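Local atomic coordinates of cobalamin biosynthesis protein CobN (Mycobacterium tuberculosis, PDB entry 7C6O), a protein that serves as the large, catalytic subunit of cobaltochelatase, which probably inserts cobalt into the corrin ring during cobalamin biosynthesis. Residues G512-P524 and S1015-W1029. Residues are numbered along the deposited sequence; the frame is centred on the assembly and turned at random. Where two conformers were deposited one is given.
Sequences GFGENPVAIYHDP and SWRDDADLAQVYTAW. With GOL (glycerol), chain E.
The Tyr521 ring is sandwiched between a valine methyl and a glycerol, probably from the crystallisation liquor: Val1025 CG2 sits over the centre of one face, 3.7 Å from the ring centroid, and glycerol O2 lies toward the rim of the other. With CG anti to the carbonyl carbon (chi1 -78°), the ring reaches across the contact, and Tyr521 OH donates to Ser1015 O at 2.6 Å, on a lone pair in the carbonyl plane. Gln1024, extended with its amide turned 72° from the ring, brings CD to 3.6 Å from Tyr521 CD2. Its NE2 binds glycerol O3, which donates to His522 NE2, and also a water that donates to Tyr521 O. The short, weakly bonded helix 517-522, after strand 503-507 of one mixed sheet, crosses helix 1019-1029, between strands 995-997 and 1032-1034 of another, at 69°; helix 1072-1089 lies behind the latter helix, against Leu1022. At the other end Trp1029 NE1 donates to Ile520 O at 2.8 Å, a fairly straight bond with the oxygen near the indole plane. Pro524 CB covers the indole in a CH-pi contact, 3.8 Å from the centroid of its five-membered ring, while Phe513 CZ meets Trp1029 CH2 obliquely at 3.5 Å.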
ATOM      1  N   GLY A 512      -5.082  10.298 -19.766  1.00 17.83           N
ATOM      2  CA  GLY A 512      -5.806  10.236 -21.024  1.00 22.00           C
ATOM      3  C   GLY A 512      -7.317  10.316 -20.924  1.00 22.15           C
ATOM      4  O   GLY A 512      -7.980  10.370 -21.971  1.00 21.32           O
ATOM      5  N   PHE A 513      -7.908  10.328 -19.726  1.00 20.91           N
ATOM      6  CA  PHE A 513      -9.364  10.361 -19.627  1.00 20.45           C
ATOM      7  C   PHE A 513      -9.944  11.725 -19.974  1.00 27.00           C
ATOM      8  O   PHE A 513     -11.121  11.806 -20.344  1.00 28.88           O
ATOM      9  CB  PHE A 513      -9.812   9.940 -18.228  1.00 21.06           C
ATOM     10  CG  PHE A 513      -9.638   8.477 -17.959  1.00 20.96           C
ATOM     11  CD1 PHE A 513     -10.504   7.551 -18.521  1.00 20.47           C
ATOM     12  CD2 PHE A 513      -8.611   8.023 -17.149  1.00 20.75           C
ATOM     13  CE1 PHE A 513     -10.347   6.199 -18.280  1.00 18.21           C
ATOM     14  CE2 PHE A 513      -8.448   6.672 -16.906  1.00 20.32           C
ATOM     15  CZ  PHE A 513      -9.317   5.758 -17.473  1.00 18.74           C
ATOM     16  N   GLY A 514      -9.156  12.796 -19.862  1.00 29.04           N
ATOM     17  CA  GLY A 514      -9.624  14.090 -20.327  1.00 34.90           C
ATOM     18  C   GLY A 514      -9.748  14.157 -21.835  1.00 42.64           C
ATOM     19  O   GLY A 514     -10.599  14.882 -22.360  1.00 44.81           O
ATOM     20  N   GLU A 515      -8.911  13.404 -22.550  1.00 46.86           N
ATOM     21  CA  GLU A 515      -8.955  13.367 -24.006  0.55 50.32           C
ATOM     22  C   GLU A 515     -10.111  12.527 -24.536  1.00 51.68           C
ATOM     23  O   GLU A 515     -10.491  12.682 -25.702  1.00 50.82           O
ATOM     24  CB  GLU A 515      -7.624  12.829 -24.544  0.55 50.65           C
ATOM     25  CG  GLU A 515      -7.429  12.959 -26.049  0.55 51.25           C
ATOM     26  CD  GLU A 515      -7.519  14.394 -26.529  0.55 51.38           C
ATOM     27  OE1 GLU A 515      -8.168  14.632 -27.570  0.55 51.44           O
ATOM     28  OE2 GLU A 515      -6.947  15.283 -25.864  0.55 51.22           O
ATOM     29  N   ASN A 516     -10.676  11.643 -23.714  1.00 53.26           N
ATOM     30  CA  ASN A 516     -11.773  10.776 -24.144  1.00 53.37           C
ATOM     31  C   ASN A 516     -12.724  10.556 -22.980  1.00 50.03           C
ATOM     32  O   ASN A 516     -12.550   9.625 -22.181  1.00 50.88           O
ATOM     33  CB  ASN A 516     -11.254   9.441 -24.678  1.00 54.39           C
ATOM     34  N   PRO A 517     -13.755  11.397 -22.850  1.00 45.67           N
ATOM     35  CA  PRO A 517     -14.745  11.181 -21.781  1.00 40.36           C
ATOM     36  C   PRO A 517     -15.575   9.922 -21.966  1.00 35.98           C
ATOM     37  O   PRO A 517     -16.125   9.416 -20.979  1.00 34.20           O
ATOM     38  CB  PRO A 517     -15.618  12.441 -21.850  1.00 42.80           C
ATOM     39  CG  PRO A 517     -15.457  12.935 -23.248  1.00 44.38           C
ATOM     40  CD  PRO A 517     -14.042  12.608 -23.637  1.00 46.53           C
ATOM     41  N   VAL A 518     -15.694   9.404 -23.192  1.00 30.60           N
ATOM     42  CA  VAL A 518     -16.367   8.123 -23.390  1.00 29.95           C
ATOM     43  C   VAL A 518     -15.632   7.016 -22.646  1.00 23.73           C
ATOM     44  O   VAL A 518     -16.253   6.061 -22.161  1.00 25.31           O
ATOM     45  CB  VAL A 518     -16.491   7.815 -24.897  1.00 33.14           C
ATOM     46  CG1 VAL A 518     -17.185   6.477 -25.122  1.00 33.39           C
ATOM     47  CG2 VAL A 518     -17.242   8.931 -25.603  1.00 35.72           C
ATOM     48  N   ALA A 519     -14.307   7.132 -22.521  1.00 18.54           N
ATOM     49  CA  ALA A 519     -13.540   6.134 -21.783  1.00 19.89           C
ATOM     50  C   ALA A 519     -13.893   6.134 -20.300  1.00 17.72           C
ATOM     51  O   ALA A 519     -13.723   5.112 -19.625  1.00 16.02           O
ATOM     52  CB  ALA A 519     -12.043   6.375 -21.973  1.00 20.26           C
ATOM     53  N   ILE A 520     -14.379   7.259 -19.772  1.00 15.97           N
ATOM     54  CA  ILE A 520     -14.769   7.298 -18.365  1.00 16.88           C
ATOM     55  C   ILE A 520     -15.972   6.398 -18.120  1.00 17.42           C
ATOM     56  O   ILE A 520     -16.073   5.743 -17.075  1.00 18.49           O
ATOM     57  CB  ILE A 520     -15.051   8.747 -17.927  1.00 18.81           C
ATOM     58  CG1 ILE A 520     -13.820   9.628 -18.155  1.00 18.06           C
ATOM     59  CG2 ILE A 520     -15.482   8.786 -16.467  1.00 18.22           C
ATOM     60  CD1 ILE A 520     -14.062  11.096 -17.866  1.00 20.81           C
ATOM     61  N   TYR A 521     -16.898   6.342 -19.080  1.00 14.76           N
ATOM     62  CA  TYR A 521     -18.096   5.529 -18.918  1.00 16.59           C
ATOM     63  C   TYR A 521     -17.876   4.060 -19.251  1.00 17.04           C
ATOM     64  O   TYR A 521     -18.712   3.229 -18.881  1.00 19.13           O
ATOM     65  CB  TYR A 521     -19.234   6.069 -19.792  1.00 15.60           C
ATOM     66  CG  TYR A 521     -19.930   7.293 -19.234  1.00 16.92           C
ATOM     67  CD1 TYR A 521     -19.401   8.565 -19.418  1.00 19.51           C
ATOM     68  CD2 TYR A 521     -21.125   7.176 -18.533  1.00 19.69           C
ATOM     69  CE1 TYR A 521     -20.038   9.687 -18.911  1.00 20.11           C
ATOM     70  CE2 TYR A 521     -21.770   8.292 -18.021  1.00 19.80           C
ATOM     71  CZ  TYR A 521     -21.224   9.543 -18.216  1.00 19.80           C
ATOM     72  OH  TYR A 521     -21.863  10.655 -17.710  1.00 21.27           O
ATOM     73  N   HIS A 522     -16.784   3.711 -19.935  1.00 16.27           N
ATOM     74  CA  HIS A 522     -16.672   2.361 -20.485  1.00 16.52           C
ATOM     75  C   HIS A 522     -15.311   1.698 -20.341  1.00 19.95           C
ATOM     76  O   HIS A 522     -15.242   0.474 -20.492  1.00 22.38           O
ATOM     77  CB  HIS A 522     -17.046   2.365 -21.971  1.00 19.18           C
ATOM     78  CG  HIS A 522     -18.456   2.792 -22.235  1.00 24.91           C
ATOM     79  ND1 HIS A 522     -19.524   1.928 -22.137  1.00 27.69           N
ATOM     80  CD2 HIS A 522     -18.971   3.993 -22.588  1.00 27.84           C
ATOM     81  CE1 HIS A 522     -20.639   2.578 -22.420  1.00 28.51           C
ATOM     82  NE2 HIS A 522     -20.332   3.832 -22.697  1.00 27.48           N
ATOM     83  N   ASP A 523     -14.226   2.423 -20.079  1.00 19.64           N
ATOM     84  CA  ASP A 523     -12.877   1.866 -20.191  1.00 18.06           C
ATOM     85  C   ASP A 523     -12.025   2.244 -18.990  1.00 16.72           C
ATOM     86  O   ASP A 523     -11.115   3.075 -19.096  1.00 15.65           O
ATOM     87  CB  ASP A 523     -12.215   2.333 -21.488  1.00 19.86           C
ATOM     88  CG  ASP A 523     -13.067   2.056 -22.705  1.00 24.52           C
ATOM     89  OD1 ASP A 523     -13.256   0.868 -23.042  1.00 26.16           O
ATOM     90  OD2 ASP A 523     -13.560   3.027 -23.312  1.00 24.79           O
ATOM     91  N   PRO A 524     -12.272   1.629 -17.831  1.00 13.86           N
ATOM     92  CA  PRO A 524     -11.322   1.789 -16.722  1.00 16.24           C
ATOM     93  C   PRO A 524      -9.932   1.288 -17.068  1.00 17.20           C
ATOM     94  O   PRO A 524      -8.960   1.746 -16.457  1.00 16.59           O
ATOM     95  CB  PRO A 524     -11.957   0.974 -15.586  1.00 19.62           C
ATOM     96  CG  PRO A 524     -12.865   0.005 -16.275  1.00 19.90           C
ATOM     97  CD  PRO A 524     -13.380   0.721 -17.486  1.00 16.26           C
ATOM     98  N   SER A1015     -18.868  15.732 -17.612  1.00 20.86           N
ATOM     99  CA  SER A1015     -19.749  15.141 -18.622  1.00 23.02           C
ATOM    100  C   SER A1015     -20.733  14.155 -17.986  1.00 20.94           C
ATOM    101  O   SER A1015     -20.748  12.958 -18.280  1.00 20.69           O
ATOM    102  CB  SER A1015     -18.922  14.469 -19.712  1.00 26.95           C
ATOM    103  OG  SER A1015     -18.133  15.415 -20.412  1.00 34.96           O
ATOM    104  N   TRP A1016     -21.575  14.694 -17.105  1.00 20.02           N
ATOM    105  CA  TRP A1016     -22.598  13.925 -16.409  1.00 19.62           C
ATOM    106  C   TRP A1016     -23.730  14.872 -16.043  1.00 20.06           C
ATOM    107  O   TRP A1016     -23.555  16.092 -16.020  1.00 21.96           O
ATOM    108  CB  TRP A1016     -22.039  13.240 -15.156  1.00 16.08           C
ATOM    109  CG  TRP A1016     -21.615  14.214 -14.095  1.00 15.65           C
ATOM    110  CD1 TRP A1016     -20.421  14.873 -14.010  1.00 15.18           C
ATOM    111  CD2 TRP A1016     -22.392  14.645 -12.971  1.00 17.59           C
ATOM    112  NE1 TRP A1016     -20.407  15.684 -12.898  1.00 14.63           N
ATOM    113  CE2 TRP A1016     -21.605  15.561 -12.244  1.00 15.78           C
ATOM    114  CE3 TRP A1016     -23.675  14.339 -12.505  1.00 17.64           C
ATOM    115  CZ2 TRP A1016     -22.061  16.178 -11.081  1.00 16.44           C
ATOM    116  CZ3 TRP A1016     -24.125  14.951 -11.349  1.00 17.13           C
ATOM    117  CH2 TRP A1016     -23.321  15.861 -10.651  1.00 17.49           C
ATOM    118  N   ARG A1017     -24.902  14.305 -15.750  1.00 21.41           N
ATOM    119  CA  ARG A1017     -26.080  15.117 -15.468  0.55 23.83           C
ATOM    120  C   ARG A1017     -26.874  14.622 -14.260  1.00 23.26           C
ATOM    121  O   ARG A1017     -27.351  15.422 -13.450  1.00 24.38           O
ATOM    122  CB  ARG A1017     -26.985  15.166 -16.705  0.55 26.22           C
ATOM    123  CG  ARG A1017     -28.462  15.383 -16.403  0.55 27.82           C
ATOM    124  CD  ARG A1017     -29.236  15.710 -17.669  0.55 30.29           C
ATOM    125  NE  ARG A1017     -28.987  14.741 -18.731  0.55 32.74           N
ATOM    126  CZ  ARG A1017     -29.272  14.951 -20.013  0.55 34.84           C
ATOM    127  NH1 ARG A1017     -29.013  14.015 -20.915  0.55 34.81           N
ATOM    128  NH2 ARG A1017     -29.809  16.102 -20.394  0.55 35.16           N
ATOM    129  N   ASP A1018     -27.044  13.308 -14.129  1.00 20.37           N
ATOM    130  CA  ASP A1018     -27.959  12.801 -13.111  1.00 25.31           C
ATOM    131  C   ASP A1018     -27.378  11.558 -12.442  1.00 21.50           C
ATOM    132  O   ASP A1018     -26.240  11.152 -12.701  1.00 20.44           O
ATOM    133  CB  ASP A1018     -29.340  12.536 -13.730  1.00 27.58           C
ATOM    134  CG  ASP A1018     -29.282  11.596 -14.925  1.00 31.71           C
ATOM    135  OD1 ASP A1018     -28.250  10.916 -15.124  1.00 31.11           O
ATOM    136  OD2 ASP A1018     -30.281  11.538 -15.671  1.00 34.48           O
ATOM    137  N   ASP A1019     -28.193  10.957 -11.565  1.00 20.31           N
ATOM    138  CA  ASP A1019     -27.772   9.789 -10.799  1.00 19.32           C
ATOM    139  C   ASP A1019     -27.459   8.605 -11.698  1.00 19.80           C
ATOM    140  O   ASP A1019     -26.579   7.799 -11.374  1.00 20.33           O
ATOM    141  CB  ASP A1019     -28.859   9.398  -9.796  1.00 23.20           C
ATOM    142  CG  ASP A1019     -28.974  10.376  -8.642  1.00 22.65           C
ATOM    143  OD1 ASP A1019     -28.117  11.277  -8.533  1.00 24.35           O
ATOM    144  OD2 ASP A1019     -29.924  10.239  -7.840  1.00 22.90           O
ATOM    145  N   ALA A1020     -28.178   8.467 -12.816  1.00 19.47           N
ATOM    146  CA  ALA A1020     -27.919   7.353 -13.723  1.00 20.64           C
ATOM    147  C   ALA A1020     -26.502   7.415 -14.277  1.00 16.40           C
ATOM    148  O   ALA A1020     -25.858   6.377 -14.469  1.00 15.86           O
ATOM    149  CB  ALA A1020     -28.940   7.345 -14.860  1.00 21.95           C
ATOM    150  N   ASP A1021     -26.002   8.624 -14.543  1.00 18.09           N
ATOM    151  CA  ASP A1021     -24.635   8.774 -15.031  1.00 17.79           C
ATOM    152  C   ASP A1021     -23.626   8.424 -13.947  1.00 16.62           C
ATOM    153  O   ASP A1021     -22.648   7.711 -14.204  1.00 17.28           O
ATOM    154  CB  ASP A1021     -24.400  10.200 -15.524  1.00 16.52           C
ATOM    155  CG  ASP A1021     -25.211  10.534 -16.753  1.00 20.79           C
ATOM    156  OD1 ASP A1021     -25.470   9.626 -17.570  1.00 21.92           O
ATOM    157  OD2 ASP A1021     -25.584  11.711 -16.901  1.00 20.37           O
ATOM    158  N   LEU A1022     -23.835   8.938 -12.732  1.00 16.22           N
ATOM    159  CA  LEU A1022     -22.949   8.607 -11.621  1.00 15.01           C
ATOM    160  C   LEU A1022     -22.881   7.099 -11.412  1.00 15.97           C
ATOM    161  O   LEU A1022     -21.793   6.524 -11.283  1.00 15.41           O
ATOM    162  CB  LEU A1022     -23.422   9.306 -10.344  1.00 15.53           C
ATOM    163  CG  LEU A1022     -23.470  10.835 -10.361  1.00 17.17           C
ATOM    164  CD1 LEU A1022     -24.033  11.376  -9.046  1.00 15.44           C
ATOM    165  CD2 LEU A1022     -22.092  11.420 -10.641  1.00 13.63           C
ATOM    166  N   ALA A1023     -24.042   6.440 -11.389  1.00 16.99           N
ATOM    167  CA  ALA A1023     -24.073   4.999 -11.160  1.00 16.57           C
ATOM    168  C   ALA A1023     -23.431   4.236 -12.311  1.00 18.30           C
ATOM    169  O   ALA A1023     -22.763   3.219 -12.090  1.00 17.36           O
ATOM    170  CB  ALA A1023     -25.514   4.533 -10.949  1.00 17.73           C
ATOM    171  N   GLN A1024     -23.626   4.705 -13.549  1.00 18.12           N
ATOM    172  CA  GLN A1024     -23.054   4.004 -14.696  1.00 19.55           C
ATOM    173  C   GLN A1024     -21.531   4.012 -14.646  1.00 18.41           C
ATOM    174  O   GLN A1024     -20.888   2.992 -14.922  1.00 17.65           O
ATOM    175  CB  GLN A1024     -23.549   4.624 -16.004  1.00 21.22           C
ATOM    176  CG  GLN A1024     -22.976   3.947 -17.242  1.00 21.51           C
ATOM    177  CD  GLN A1024     -23.512   4.514 -18.544  1.00 25.83           C
ATOM    178  OE1 GLN A1024     -24.337   5.429 -18.548  1.00 27.68           O
ATOM    179  NE2 GLN A1024     -23.041   3.969 -19.663  1.00 25.19           N
ATOM    180  N   VAL A1025     -20.933   5.151 -14.299  1.00 18.42           N
ATOM    181  CA  VAL A1025     -19.478   5.210 -14.190  1.00 16.68           C
ATOM    182  C   VAL A1025     -19.001   4.361 -13.018  1.00 15.42           C
ATOM    183  O   VAL A1025     -18.076   3.552 -13.154  1.00 16.50           O
ATOM    184  CB  VAL A1025     -19.004   6.669 -14.070  1.00 17.95           C
ATOM    185  CG1 VAL A1025     -17.526   6.719 -13.698  1.00 17.48           C
ATOM    186  CG2 VAL A1025     -19.249   7.411 -15.380  1.00 15.82           C
ATOM    187  N   TYR A1026     -19.629   4.530 -11.849  1.00 13.50           N
ATOM    188  CA  TYR A1026     -19.274   3.720 -10.686  1.00 13.22           C
ATOM    189  C   TYR A1026     -19.350   2.232 -11.005  1.00 15.30           C
ATOM    190  O   TYR A1026     -18.455   1.462 -10.638  1.00 16.34           O
ATOM    191  CB  TYR A1026     -20.192   4.071  -9.514  1.00 14.45           C
ATOM    192  CG  TYR A1026     -19.920   3.308  -8.235  1.00 15.24           C
ATOM    193  CD1 TYR A1026     -20.508   2.068  -8.001  1.00 15.87           C
ATOM    194  CD2 TYR A1026     -19.095   3.838  -7.252  1.00 13.31           C
ATOM    195  CE1 TYR A1026     -20.269   1.371  -6.829  1.00 15.22           C
ATOM    196  CE2 TYR A1026     -18.853   3.151  -6.075  1.00 13.38           C
ATOM    197  CZ  TYR A1026     -19.442   1.918  -5.871  1.00 14.42           C
ATOM    198  OH  TYR A1026     -19.202   1.230  -4.705  1.00 15.44           O
ATOM    199  N   THR A1027     -20.403   1.815 -11.710  1.00 18.55           N
ATOM    200  CA  THR A1027     -20.579   0.403 -12.032  1.00 19.45           C
ATOM    201  C   THR A1027     -19.610  -0.054 -13.116  1.00 19.61           C
ATOM    202  O   THR A1027     -19.182  -1.214 -13.113  1.00 19.57           O
ATOM    203  CB  THR A1027     -22.026   0.150 -12.457  1.00 21.15           C
ATOM    204  OG1 THR A1027     -22.908   0.653 -11.444  1.00 22.91           O
ATOM    205  CG2 THR A1027     -22.287  -1.334 -12.646  1.00 21.51           C
ATOM    206  N   ALA A1028     -19.243   0.837 -14.040  1.00 19.63           N
ATOM    207  CA  ALA A1028     -18.285   0.466 -15.076  1.00 16.60           C
ATOM    208  C   ALA A1028     -16.896   0.226 -14.500  1.00 16.54           C
ATOM    209  O   ALA A1028     -16.122  -0.561 -15.058  1.00 15.37           O
ATOM    210  CB  ALA A1028     -18.224   1.550 -16.151  1.00 14.91           C
ATOM    211  N   TRP A1029     -16.562   0.889 -13.395  1.00 17.45           N
ATOM    212  CA  TRP A1029     -15.250   0.751 -12.782  1.00 16.01           C
ATOM    213  C   TRP A1029     -15.221  -0.243 -11.631  1.00 15.54           C
ATOM    214  O   TRP A1029     -14.139  -0.736 -11.295  1.00 19.42           O
ATOM    215  CB  TRP A1029     -14.754   2.113 -12.275  1.00 17.35           C
ATOM    216  CG  TRP A1029     -14.364   3.073 -13.365  1.00 15.12           C
ATOM    217  CD1 TRP A1029     -15.159   3.539 -14.373  1.00 15.32           C
ATOM    218  CD2 TRP A1029     -13.087   3.696 -13.544  1.00 14.19           C
ATOM    219  NE1 TRP A1029     -14.455   4.407 -15.169  1.00 16.63           N
ATOM    220  CE2 TRP A1029     -13.181   4.524 -14.681  1.00 16.40           C
ATOM    221  CE3 TRP A1029     -11.873   3.639 -12.849  1.00 14.96           C
ATOM    222  CZ2 TRP A1029     -12.106   5.283 -15.145  1.00 16.18           C
ATOM    223  CZ3 TRP A1029     -10.809   4.397 -13.309  1.00 13.37           C
ATOM    224  CH2 TRP A1029     -10.932   5.207 -14.447  1.00 14.48           C
TER
HETATM  225  C1  GOL E1204     -20.958   7.725 -23.714  1.00 64.68           C
HETATM  226  O1  GOL E1204     -20.518   8.892 -23.089  1.00 64.60           O
HETATM  227  C2  GOL E1204     -21.820   6.957 -22.683  1.00 64.09           C
HETATM  228  O2  GOL E1204     -22.640   7.812 -21.956  1.00 64.23           O
HETATM  229  C3  GOL E1204     -22.636   5.948 -23.524  1.00 64.42           C
HETATM  230  O3  GOL E1204     -23.087   4.964 -22.645  1.00 62.86           O
HETATM  231  O   HOH W   1     -21.015   1.936 -18.989  1.00 29.65           O